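Local coordinates for protein peruvianin-I (PDB 6ORM) that probably acts as a cysteine peptidase of plant latex, although it is built as a germin-like protein on the cupin fold, at residues 58-63 / 154-159; 77-82 / 145-150; 96-101 / 124-129. All coordinates share one frame; numbering follows the deposited sequence.

All three contacts are mainly buried, but they differ in regularity. Interactions 2 and 3 join strands of one antiparallel sheet, with centres about 10 Å apart; strands 145-151 and 95-101 lie side by side in it, and the probable hydrogen bond from Leu96 N to Ser150 O measures 2.7 Å. Each uses four backbone bonds and apolar packing, burying 361 and 466 Å² respectively. Interaction 1 lies about 17 Å (centres) from interaction 2. It joins two loops through one backbone bond and buries 177 Å², and a polar ST turn shapes its 58-63 side. All three touch other subunits, but at interaction 3 a strand of a neighbouring subunit continues the sheet.

Interaction 1: 58-63 / 154-159; sequences FVTAGQ and QNPGGQ
Gln154 O accepts the backbone N-H of Ala61 at 3.0 Å from Ala61 N, in an almost straight bond (169° at the hydrogen) that arrives in the carbonyl plane. In this cupin domain the bond joins the loop after strand 54-57 to the loop after strand 145-151. The same oxygen lies 3.1 Å from Thr60 CB, so the carbonyl fits against the root of the threonine side chain.

An ST turn shapes the donor side. With chi1 at 75°, Thr60 OG1 sits between its own backbone N and carbonyl carbon, where it accepts from Gly62 N at 3.1 Å. It also donates to Gln63 OE1, an oxygen that takes a second bond from Thr60 N, at 2.8 Å. Two donors from one residue thus hold the Gln63 amide oxygen, and Gln63 N closes the turn on Thr60 O.

Beyond the backbone bond, Gln154 runs alongside Ala61. Its amide is fixed elsewhere, OE1 by Thr69 N and NE2 by Asn68 OD1, while Asn155 ND2 reaches Leu7 O of a neighbouring subunit. The alanine methyl meets the nitrogen end of that glutamine amide, with Ala61 CB 3.6 Å from Gln154 NE2.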
ATOM      1  N   PHE A  58     -19.092  18.706  -0.826  1.00 43.81           N
ATOM      2  CA  PHE A  58     -18.261  17.511  -0.840  1.00 44.28           C
ATOM      3  C   PHE A  58     -18.229  16.874  -2.221  1.00 45.33           C
ATOM      4  O   PHE A  58     -19.251  16.799  -2.909  1.00 46.54           O
ATOM      5  CB  PHE A  58     -18.784  16.484   0.166  1.00 45.07           C
ATOM      6  CG  PHE A  58     -18.623  16.892   1.598  1.00 45.10           C
ATOM      7  CD1 PHE A  58     -17.419  16.707   2.256  1.00 44.14           C
ATOM      8  CD2 PHE A  58     -19.683  17.450   2.292  1.00 46.56           C
ATOM      9  CE1 PHE A  58     -17.275  17.075   3.582  1.00 44.21           C
ATOM     10  CE2 PHE A  58     -19.545  17.822   3.616  1.00 46.70           C
ATOM     11  CZ  PHE A  58     -18.340  17.633   4.263  1.00 45.30           C
ATOM     12  N   VAL A  59     -17.042  16.427  -2.631  1.00 44.01           N
ATOM     13  CA  VAL A  59     -16.930  15.544  -3.786  1.00 44.37           C
ATOM     14  C   VAL A  59     -16.083  14.339  -3.403  1.00 44.11           C
ATOM     15  O   VAL A  59     -14.885  14.279  -3.709  1.00 43.71           O
ATOM     16  CB  VAL A  59     -16.348  16.251  -5.024  1.00 44.56           C
ATOM     17  CG1 VAL A  59     -16.563  15.389  -6.258  1.00 45.12           C
ATOM     18  CG2 VAL A  59     -16.983  17.617  -5.219  1.00 45.59           C
ATOM     19  N   THR A  60     -16.698  13.389  -2.708  1.00 44.06           N
ATOM     20  CA  THR A  60     -16.131  12.073  -2.482  1.00 43.67           C
ATOM     21  C   THR A  60     -16.809  11.075  -3.419  1.00 44.24           C
ATOM     22  O   THR A  60     -17.690  11.428  -4.208  1.00 45.15           O
ATOM     23  CB  THR A  60     -16.298  11.657  -1.019  1.00 43.50           C
ATOM     24  OG1 THR A  60     -17.663  11.291  -0.783  1.00 44.45           O
ATOM     25  CG2 THR A  60     -15.911  12.800  -0.089  1.00 43.19           C
ATOM     26  N   ALA A  61     -16.388   9.810  -3.337  1.00 42.83           N
ATOM     27  CA  ALA A  61     -17.046   8.763  -4.111  1.00 42.99           C
ATOM     28  C   ALA A  61     -18.538   8.676  -3.810  1.00 43.80           C
ATOM     29  O   ALA A  61     -19.299   8.170  -4.644  1.00 43.98           O
ATOM     30  CB  ALA A  61     -16.376   7.413  -3.849  1.00 42.39           C
ATOM     31  N   GLY A  62     -18.974   9.156  -2.643  1.00 45.51           N
ATOM     32  CA  GLY A  62     -20.395   9.179  -2.338  1.00 46.28           C
ATOM     33  C   GLY A  62     -21.182  10.126  -3.221  1.00 46.45           C
ATOM     34  O   GLY A  62     -22.370   9.906  -3.468  1.00 47.73           O
ATOM     35  N   GLN A  63     -20.543  11.197  -3.690  1.00 45.28           N
ATOM     36  CA  GLN A  63     -21.179  12.162  -4.581  1.00 45.55           C
ATOM     37  C   GLN A  63     -20.803  11.962  -6.041  1.00 44.80           C
ATOM     38  O   GLN A  63     -21.611  12.260  -6.927  1.00 45.31           O
ATOM     39  CB  GLN A  63     -20.805  13.592  -4.172  1.00 45.39           C
ATOM     40  CG  GLN A  63     -21.299  14.015  -2.798  1.00 46.00           C
ATOM     41  CD  GLN A  63     -20.512  13.377  -1.669  1.00 45.73           C
ATOM     42  OE1 GLN A  63     -19.282  13.430  -1.644  1.00 45.23           O
ATOM     43  NE2 GLN A  63     -21.221  12.759  -0.734  1.00 46.37           N
ATOM     44  N   GLN A 154     -10.604   8.561  -1.693  1.00 37.07           N
ATOM     45  CA  GLN A 154     -11.963   8.729  -2.192  1.00 37.34           C
ATOM     46  C   GLN A 154     -12.951   9.064  -1.084  1.00 37.52           C
ATOM     47  O   GLN A 154     -14.071   9.487  -1.384  1.00 38.53           O
ATOM     48  CB  GLN A 154     -12.422   7.468  -2.924  1.00 37.37           C
ATOM     49  CG  GLN A 154     -12.754   6.315  -2.003  1.00 36.89           C
ATOM     50  CD  GLN A 154     -13.246   5.098  -2.755  1.00 37.55           C
ATOM     51  OE1 GLN A 154     -12.549   4.562  -3.618  1.00 37.50           O
ATOM     52  NE2 GLN A 154     -14.453   4.656  -2.431  1.00 37.79           N
ATOM     53  N   ASN A 155     -12.568   8.889   0.175  1.00 35.41           N
ATOM     54  CA  ASN A 155     -13.441   9.151   1.311  1.00 36.34           C
ATOM     55  C   ASN A 155     -12.575   9.454   2.528  1.00 35.80           C
ATOM     56  O   ASN A 155     -12.467   8.625   3.440  1.00 36.27           O
ATOM     57  CB  ASN A 155     -14.365   7.959   1.574  1.00 38.37           C
ATOM     58  CG  ASN A 155     -15.425   8.259   2.619  1.00 39.89           C
ATOM     59  OD1 ASN A 155     -15.828   9.408   2.798  1.00 40.63           O
ATOM     60  ND2 ASN A 155     -15.878   7.226   3.319  1.00 40.48           N
ATOM     61  N   PRO A 156     -11.950  10.634   2.572  1.00 36.59           N
ATOM     62  CA  PRO A 156     -10.993  10.924   3.655  1.00 36.19           C
ATOM     63  C   PRO A 156     -11.623  10.927   5.034  1.00 37.35           C
ATOM     64  O   PRO A 156     -10.927  10.662   6.022  1.00 37.88           O
ATOM     65  CB  PRO A 156     -10.452  12.315   3.289  1.00 35.53           C
ATOM     66  CG  PRO A 156     -10.891  12.566   1.869  1.00 35.93           C
ATOM     67  CD  PRO A 156     -12.138  11.780   1.669  1.00 36.08           C
ATOM     68  N   GLY A 157     -12.912  11.231   5.133  1.00 37.21           N
ATOM     69  CA  GLY A 157     -13.541  11.436   6.421  1.00 37.65           C
ATOM     70  C   GLY A 157     -13.277  12.828   6.961  1.00 37.01           C
ATOM     71  O   GLY A 157     -12.290  13.468   6.599  1.00 35.66           O
ATOM     72  N   GLY A 158     -14.170  13.305   7.823  1.00 38.11           N
ATOM     73  CA  GLY A 158     -14.038  14.613   8.428  1.00 37.69           C
ATOM     74  C   GLY A 158     -14.609  14.592   9.828  1.00 37.67           C
ATOM     75  O   GLY A 158     -15.690  14.037  10.050  1.00 39.24           O
ATOM     76  N   GLN A 159     -13.899  15.182  10.785  1.00 36.10           N
ATOM     77  CA  GLN A 159     -14.317  15.148  12.177  1.00 37.33           C
ATOM     78  C   GLN A 159     -14.052  16.505  12.805  1.00 38.43           C
ATOM     79  O   GLN A 159     -12.948  17.040  12.674  1.00 37.38           O
ATOM     80  CB  GLN A 159     -13.564  14.049  12.938  1.00 36.86           C
ATOM     81  CG  GLN A 159     -13.915  13.929  14.407  1.00 37.75           C
ATOM     82  CD  GLN A 159     -13.705  12.517  14.920  1.00 37.92           C
ATOM     83  OE1 GLN A 159     -14.665  11.805  15.216  1.00 39.81           O
ATOM     84  NE2 GLN A 159     -12.448  12.098  15.005  1.00 35.23           N
TER

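Interaction 2: 77-82 / 145-150; sequences CVLLPG and ATFYAS
Cys77 lies over one face of the Phe147 ring. Its CB is displaced toward the rim, with Cys77 CB to Phe147 CZ at 3.3 Å. The line from CB to the centroid is 22° off the ring normal, the geometry of a CH-pi contact. The sulfur takes an oblique sulfur-aromatic position, with Cys77 SG 4.3 Å from the Phe147 centroid. Leu79 approaches the same ring in its plane, bringing CD1 to within 4.0 Å of Phe147 CE1. The phenyl group can reach both residues because chi1 of 59° holds its CG between the backbone N and the carbonyl carbon and swings the ring across to the neighbouring strand.

Beneath these side chains the two backbones are antiparallel: the N-to-C directions of strands 77-79 and 145-150 make an angle of 163°. Cys77 with Phe147 and Leu79 with Ala145 are hydrogen-bonded pairs; Cys77 N to Phe147 O is 2.8 Å, as is Leu79 N to Ala145 O, and each pair has a return bond. Between them, the non-hydrogen-bonded pair Val78 and Thr146 occupies the other face of the sheet, side by side and pointing the same way. Thr146 OG1 has its polar partner in Glu101, and a glycan sugar lies about 5 Å from the Val78 side chain.

Farther out, Phe147 rests on Val97 of the next strand and on Thr137 of strand 135-139, which Leu79 also touches. Strand 135-139 belongs to another sheet, so the ring packs between facing sheets, an arrangement characteristic of the cupin beta-barrel.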
ATOM      1  N   CYS A  77     -14.711  24.684   0.158  1.00 40.39           N
ATOM      2  CA  CYS A  77     -15.067  25.293   1.429  1.00 41.42           C
ATOM      3  C   CYS A  77     -15.249  26.787   1.221  1.00 42.03           C
ATOM      4  O   CYS A  77     -14.363  27.454   0.679  1.00 42.97           O
ATOM      5  CB  CYS A  77     -13.999  25.022   2.491  1.00 41.45           C
ATOM      6  SG  CYS A  77     -13.676  23.267   2.850  1.00 41.64           S
ATOM      7  N   VAL A  78     -16.393  27.308   1.655  1.00 41.86           N
ATOM      8  CA  VAL A  78     -16.681  28.736   1.612  1.00 42.89           C
ATOM      9  C   VAL A  78     -16.925  29.210   3.037  1.00 42.97           C
ATOM     10  O   VAL A  78     -17.709  28.601   3.775  1.00 42.80           O
ATOM     11  CB  VAL A  78     -17.889  29.043   0.708  1.00 44.94           C
ATOM     12  CG1 VAL A  78     -18.212  30.532   0.724  1.00 46.78           C
ATOM     13  CG2 VAL A  78     -17.618  28.560  -0.713  1.00 45.05           C
ATOM     14  N   LEU A  79     -16.252  30.290   3.418  1.00 44.50           N
ATOM     15  CA  LEU A  79     -16.361  30.866   4.751  1.00 45.59           C
ATOM     16  C   LEU A  79     -16.987  32.247   4.638  1.00 47.31           C
ATOM     17  O   LEU A  79     -16.471  33.109   3.919  1.00 47.90           O
ATOM     18  CB  LEU A  79     -14.992  30.955   5.425  1.00 45.36           C
ATOM     19  CG  LEU A  79     -14.341  29.652   5.889  1.00 44.43           C
ATOM     20  CD1 LEU A  79     -12.901  29.900   6.315  1.00 43.73           C
ATOM     21  CD2 LEU A  79     -15.139  29.028   7.026  1.00 44.94           C
ATOM     22  N   LEU A  80     -18.101  32.449   5.340  1.00 47.73           N
ATOM     23  CA  LEU A  80     -18.662  33.779   5.483  1.00 49.31           C
ATOM     24  C   LEU A  80     -17.666  34.678   6.212  1.00 49.51           C
ATOM     25  O   LEU A  80     -16.711  34.190   6.823  1.00 48.04           O
ATOM     26  CB  LEU A  80     -19.981  33.711   6.251  1.00 51.11           C
ATOM     27  CG  LEU A  80     -21.111  32.936   5.575  1.00 52.26           C
ATOM     28  CD1 LEU A  80     -22.279  32.760   6.530  1.00 53.51           C
ATOM     29  CD2 LEU A  80     -21.555  33.643   4.303  1.00 54.04           C
ATOM     30  N   PRO A  81     -17.849  35.997   6.141  1.00 50.60           N
ATOM     31  CA  PRO A  81     -17.046  36.891   6.983  1.00 51.49           C
ATOM     32  C   PRO A  81     -17.127  36.469   8.443  1.00 51.92           C
ATOM     33  O   PRO A  81     -18.195  36.121   8.950  1.00 52.30           O
ATOM     34  CB  PRO A  81     -17.684  38.263   6.747  1.00 53.86           C
ATOM     35  CG  PRO A  81     -18.254  38.168   5.371  1.00 54.02           C
ATOM     36  CD  PRO A  81     -18.722  36.745   5.216  1.00 52.18           C
ATOM     37  N   GLY A  82     -15.979  36.485   9.116  1.00 51.10           N
ATOM     38  CA  GLY A  82     -15.897  36.002  10.478  1.00 51.41           C
ATOM     39  C   GLY A  82     -15.998  34.501  10.635  1.00 50.39           C
ATOM     40  O   GLY A  82     -15.941  34.009  11.769  1.00 51.23           O
ATOM     41  N   ALA A 145     -14.497  33.826   1.884  1.00 51.48           N
ATOM     42  CA  ALA A 145     -13.264  33.138   1.538  1.00 47.19           C
ATOM     43  C   ALA A 145     -13.617  31.789   0.930  1.00 43.89           C
ATOM     44  O   ALA A 145     -14.474  31.073   1.459  1.00 43.34           O
ATOM     45  CB  ALA A 145     -12.370  32.961   2.765  1.00 45.94           C
ATOM     46  N   THR A 146     -12.972  31.448  -0.181  1.00 44.36           N
ATOM     47  CA  THR A 146     -13.166  30.160  -0.834  1.00 43.49           C
ATOM     48  C   THR A 146     -11.825  29.455  -0.969  1.00 42.53           C
ATOM     49  O   THR A 146     -10.836  30.069  -1.382  1.00 41.90           O
ATOM     50  CB  THR A 146     -13.811  30.327  -2.215  1.00 44.32           C
ATOM     51  OG1 THR A 146     -15.072  30.995  -2.080  1.00 45.69           O
ATOM     52  CG2 THR A 146     -14.033  28.969  -2.874  1.00 43.75           C
ATOM     53  N   PHE A 147     -11.791  28.176  -0.604  1.00 42.40           N
ATOM     54  CA  PHE A 147     -10.624  27.349  -0.858  1.00 41.64           C
ATOM     55  C   PHE A 147     -11.067  25.930  -1.181  1.00 40.22           C
ATOM     56  O   PHE A 147     -12.149  25.492  -0.785  1.00 39.96           O
ATOM     57  CB  PHE A 147      -9.634  27.359   0.320  1.00 42.04           C
ATOM     58  CG  PHE A 147     -10.211  26.885   1.626  1.00 42.53           C
ATOM     59  CD1 PHE A 147     -10.905  27.756   2.448  1.00 43.26           C
ATOM     60  CD2 PHE A 147     -10.021  25.578   2.050  1.00 42.05           C
ATOM     61  CE1 PHE A 147     -11.419  27.328   3.656  1.00 43.44           C
ATOM     62  CE2 PHE A 147     -10.532  25.145   3.259  1.00 42.15           C
ATOM     63  CZ  PHE A 147     -11.227  26.024   4.066  1.00 42.73           C
ATOM     64  N   TYR A 148     -10.216  25.226  -1.921  1.00 39.97           N
ATOM     65  CA  TYR A 148     -10.457  23.849  -2.320  1.00 38.90           C
ATOM     66  C   TYR A 148      -9.433  22.948  -1.649  1.00 38.58           C
ATOM     67  O   TYR A 148      -8.234  23.247  -1.662  1.00 39.49           O
ATOM     68  CB  TYR A 148     -10.382  23.700  -3.840  1.00 38.91           C
ATOM     69  CG  TYR A 148     -11.472  24.451  -4.558  1.00 39.45           C
ATOM     70  CD1 TYR A 148     -11.372  25.817  -4.776  1.00 40.17           C
ATOM     71  CD2 TYR A 148     -12.613  23.797  -5.002  1.00 39.42           C
ATOM     72  CE1 TYR A 148     -12.373  26.510  -5.424  1.00 41.11           C
ATOM     73  CE2 TYR A 148     -13.618  24.479  -5.653  1.00 39.99           C
ATOM     74  CZ  TYR A 148     -13.492  25.836  -5.861  1.00 41.01           C
ATOM     75  OH  TYR A 148     -14.491  26.524  -6.507  1.00 42.09           O
ATOM     76  N   ALA A 149      -9.908  21.859  -1.060  1.00 36.65           N
ATOM     77  CA  ALA A 149      -9.048  20.862  -0.441  1.00 36.18           C
ATOM     78  C   ALA A 149      -8.973  19.640  -1.348  1.00 35.94           C
ATOM     79  O   ALA A 149      -9.997  19.007  -1.626  1.00 36.05           O
ATOM     80  CB  ALA A 149      -9.571  20.477   0.943  1.00 35.72           C
ATOM     81  N   SER A 150      -7.770  19.330  -1.826  1.00 36.20           N
ATOM     82  CA  SER A 150      -7.513  18.085  -2.539  1.00 36.51           C
ATOM     83  C   SER A 150      -6.983  17.061  -1.544  1.00 35.87           C
ATOM     84  O   SER A 150      -6.029  17.342  -0.812  1.00 35.55           O
ATOM     85  CB  SER A 150      -6.510  18.301  -3.673  1.00 37.77           C
ATOM     86  OG  SER A 150      -7.034  19.158  -4.674  1.00 39.02           O
TER

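Interaction 3: 96-101 / 124-129; sequences LVMATE and GDLFII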
ATOM      1  N   LEU A  96      -4.424  19.034   0.618  1.00 35.79           N
ATOM      2  CA  LEU A  96      -3.717  20.117  -0.053  1.00 36.26           C
ATOM      3  C   LEU A  96      -4.732  21.220  -0.337  1.00 36.58           C
ATOM      4  O   LEU A  96      -5.617  21.058  -1.185  1.00 36.52           O
ATOM      5  CB  LEU A  96      -3.049  19.618  -1.334  1.00 36.25           C
ATOM      6  CG  LEU A  96      -2.180  20.595  -2.129  1.00 37.31           C
ATOM      7  CD1 LEU A  96      -1.149  21.270  -1.234  1.00 37.11           C
ATOM      8  CD2 LEU A  96      -1.495  19.867  -3.276  1.00 37.51           C
ATOM      9  N   VAL A  97      -4.605  22.330   0.380  1.00 36.93           N
ATOM     10  CA  VAL A  97      -5.562  23.428   0.310  1.00 37.50           C
ATOM     11  C   VAL A  97      -5.087  24.440  -0.724  1.00 37.68           C
ATOM     12  O   VAL A  97      -3.914  24.826  -0.728  1.00 37.86           O
ATOM     13  CB  VAL A  97      -5.727  24.097   1.686  1.00 37.96           C
ATOM     14  CG1 VAL A  97      -6.543  25.376   1.566  1.00 39.11           C
ATOM     15  CG2 VAL A  97      -6.372  23.138   2.669  1.00 37.46           C
ATOM     16  N   MET A  98      -5.988  24.855  -1.615  1.00 38.25           N
ATOM     17  CA  MET A  98      -5.730  25.981  -2.505  1.00 39.79           C
ATOM     18  C   MET A  98      -6.746  27.079  -2.230  1.00 39.83           C
ATOM     19  O   MET A  98      -7.951  26.872  -2.408  1.00 38.75           O
ATOM     20  CB  MET A  98      -5.789  25.589  -3.982  1.00 40.84           C
ATOM     21  CG  MET A  98      -5.495  26.789  -4.884  1.00 42.97           C
ATOM     22  SD  MET A  98      -5.231  26.423  -6.628  1.00 44.86           S
ATOM     23  CE  MET A  98      -6.860  25.853  -7.106  1.00 44.52           C
ATOM     24  N   ALA A  99      -6.256  28.246  -1.819  1.00 40.03           N
ATOM     25  CA  ALA A  99      -7.105  29.417  -1.662  1.00 40.40           C
ATOM     26  C   ALA A  99      -7.373  30.043  -3.025  1.00 42.24           C
ATOM     27  O   ALA A  99      -6.466  30.181  -3.849  1.00 42.94           O
ATOM     28  CB  ALA A  99      -6.443  30.438  -0.736  1.00 40.40           C
ATOM     29  N   THR A 100      -8.635  30.398  -3.270  1.00 41.43           N
ATOM     30  CA  THR A 100      -9.031  31.006  -4.536  1.00 43.50           C
ATOM     31  C   THR A 100      -9.756  32.339  -4.399  1.00 45.67           C
ATOM     32  O   THR A 100      -9.793  33.094  -5.378  1.00 46.95           O
ATOM     33  CB  THR A 100      -9.918  30.044  -5.342  1.00 43.07           C
ATOM     34  OG1 THR A 100     -11.085  29.712  -4.579  1.00 42.51           O
ATOM     35  CG2 THR A 100      -9.154  28.765  -5.673  1.00 41.99           C
ATOM     36  N   GLU A 101     -10.328  32.655  -3.240  1.00 45.58           N
ATOM     37  CA  GLU A 101     -11.029  33.918  -3.050  1.00 48.99           C
ATOM     38  C   GLU A 101     -10.875  34.348  -1.599  1.00 47.43           C
ATOM     39  O   GLU A 101     -10.944  33.517  -0.692  1.00 46.65           O
ATOM     40  CB  GLU A 101     -12.511  33.790  -3.423  1.00 52.11           C
ATOM     41  CG  GLU A 101     -13.412  34.868  -2.843  1.00 56.22           C
ATOM     42  CD  GLU A 101     -14.881  34.490  -2.907  1.00 58.19           C
ATOM     43  OE1 GLU A 101     -15.376  33.853  -1.946  1.00 57.23           O
ATOM     44  OE2 GLU A 101     -15.535  34.828  -3.918  1.00 60.15           O
ATOM     45  N   GLY A 124      -4.444  31.678  -4.839  1.00 44.99           N
ATOM     46  CA  GLY A 124      -3.297  31.078  -5.483  1.00 45.51           C
ATOM     47  C   GLY A 124      -2.413  30.279  -4.547  1.00 45.69           C
ATOM     48  O   GLY A 124      -1.699  29.373  -5.000  1.00 45.71           O
ATOM     49  N   ASP A 125      -2.437  30.611  -3.257  1.00 44.93           N
ATOM     50  CA  ASP A 125      -1.593  29.949  -2.270  1.00 44.64           C
ATOM     51  C   ASP A 125      -1.995  28.487  -2.080  1.00 42.52           C
ATOM     52  O   ASP A 125      -3.169  28.114  -2.168  1.00 42.05           O
ATOM     53  CB  ASP A 125      -1.683  30.674  -0.916  1.00 45.87           C
ATOM     54  CG  ASP A 125      -0.693  31.818  -0.770  1.00 49.12           C
ATOM     55  OD1 ASP A 125       0.499  31.702  -1.178  1.00 50.85           O
ATOM     56  OD2 ASP A 125      -1.135  32.854  -0.225  1.00 49.99           O
ATOM     57  N   LEU A 126      -0.998  27.650  -1.805  1.00 41.94           N
ATOM     58  CA  LEU A 126      -1.225  26.263  -1.438  1.00 40.40           C
ATOM     59  C   LEU A 126      -0.710  26.049  -0.025  1.00 40.07           C
ATOM     60  O   LEU A 126       0.254  26.688   0.404  1.00 41.13           O
ATOM     61  CB  LEU A 126      -0.532  25.285  -2.391  1.00 40.15           C
ATOM     62  CG  LEU A 126      -0.892  25.352  -3.872  1.00 41.09           C
ATOM     63  CD1 LEU A 126       0.083  24.495  -4.640  1.00 40.98           C
ATOM     64  CD2 LEU A 126      -2.323  24.889  -4.101  1.00 40.73           C
ATOM     65  N   PHE A 127      -1.369  25.145   0.691  1.00 37.49           N
ATOM     66  CA  PHE A 127      -0.971  24.787   2.044  1.00 37.97           C
ATOM     67  C   PHE A 127      -1.279  23.311   2.232  1.00 37.28           C
ATOM     68  O   PHE A 127      -2.387  22.868   1.913  1.00 37.40           O
ATOM     69  CB  PHE A 127      -1.708  25.646   3.078  1.00 38.84           C
ATOM     70  CG  PHE A 127      -1.136  25.558   4.466  1.00 40.13           C
ATOM     71  CD1 PHE A 127      -1.605  24.611   5.363  1.00 40.18           C
ATOM     72  CD2 PHE A 127      -0.142  26.428   4.878  1.00 41.54           C
ATOM     73  CE1 PHE A 127      -1.089  24.531   6.645  1.00 40.74           C
ATOM     74  CE2 PHE A 127       0.380  26.352   6.158  1.00 42.04           C
ATOM     75  CZ  PHE A 127      -0.094  25.403   7.041  1.00 41.45           C
ATOM     76  N   ILE A 128      -0.309  22.555   2.740  1.00 37.23           N
ATOM     77  CA  ILE A 128      -0.416  21.103   2.846  1.00 37.02           C
ATOM     78  C   ILE A 128      -0.650  20.724   4.305  1.00 36.51           C
ATOM     79  O   ILE A 128       0.048  21.210   5.203  1.00 36.50           O
ATOM     80  CB  ILE A 128       0.826  20.398   2.266  1.00 37.58           C
ATOM     81  CG1 ILE A 128       0.659  18.878   2.334  1.00 37.50           C
ATOM     82  CG2 ILE A 128       2.110  20.853   2.959  1.00 38.05           C
ATOM     83  CD1 ILE A 128      -0.377  18.334   1.362  1.00 37.13           C
ATOM     84  N   ILE A 129      -1.655  19.889   4.536  1.00 36.22           N
ATOM     85  CA  ILE A 129      -2.000  19.357   5.852  1.00 36.17           C
ATOM     86  C   ILE A 129      -1.658  17.869   5.859  1.00 35.47           C
ATOM     87  O   ILE A 129      -2.248  17.103   5.087  1.00 35.36           O
ATOM     88  CB  ILE A 129      -3.485  19.574   6.182  1.00 36.82           C
ATOM     89  CG1 ILE A 129      -3.786  21.057   6.395  1.00 38.42           C
ATOM     90  CG2 ILE A 129      -3.891  18.764   7.408  1.00 36.16           C
ATOM     91  CD1 ILE A 129      -4.933  21.546   5.564  1.00 39.39           C
TER
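Val97 and Phe127 form a hydrogen-bonded antiparallel pair, with Val97 N 2.7 Å from Phe127 O and Phe127 N 2.9 Å from Val97 O. Two further backbone bonds extend the pairing before the start of strand 126-129: Ala99 N reaches Asp125 O, and Gly124 N meets Ala99 O at 2.7 Å, tilted 31° from the carbonyl plane. Weaker CA-H...O contacts fill in between, such as Leu126 CA to Val97 O at 3.1 Å. Within the chain, Thr100 and Glu101 both face Thr146 of strand 145-151, a classic beta bulge.

Apolar contacts divide between the two faces. On one, Leu126 CD2 touches Met98 CB at 3.5 Å, while Leu96 CD1 and Ile128 CD1 meet through their terminal methyls at 4.0 Å. Leu96 CG lies anti to the backbone N (chi1 -176°), and its branch also leads CD1 toward Leu126 CB. On the opposite face Val97 CG2 meets Ile129 CD1 at 3.6 Å, and Phe127 packs on strands 104-109 and 116-121 of other parts of the fold.

Polar groups and a neighbouring subunit add further contacts. Asp125 OD2 takes Thr122 N, and OD1 pairs with Ser40 OG of the neighbouring subunit. Met98 meets Tyr148 and Leu126 meets Ile74 of that subunit, while Leu126 and Phe127 pair with one of its strands. The antiparallel sheet of this cupin domain thus runs on across the subunit interface.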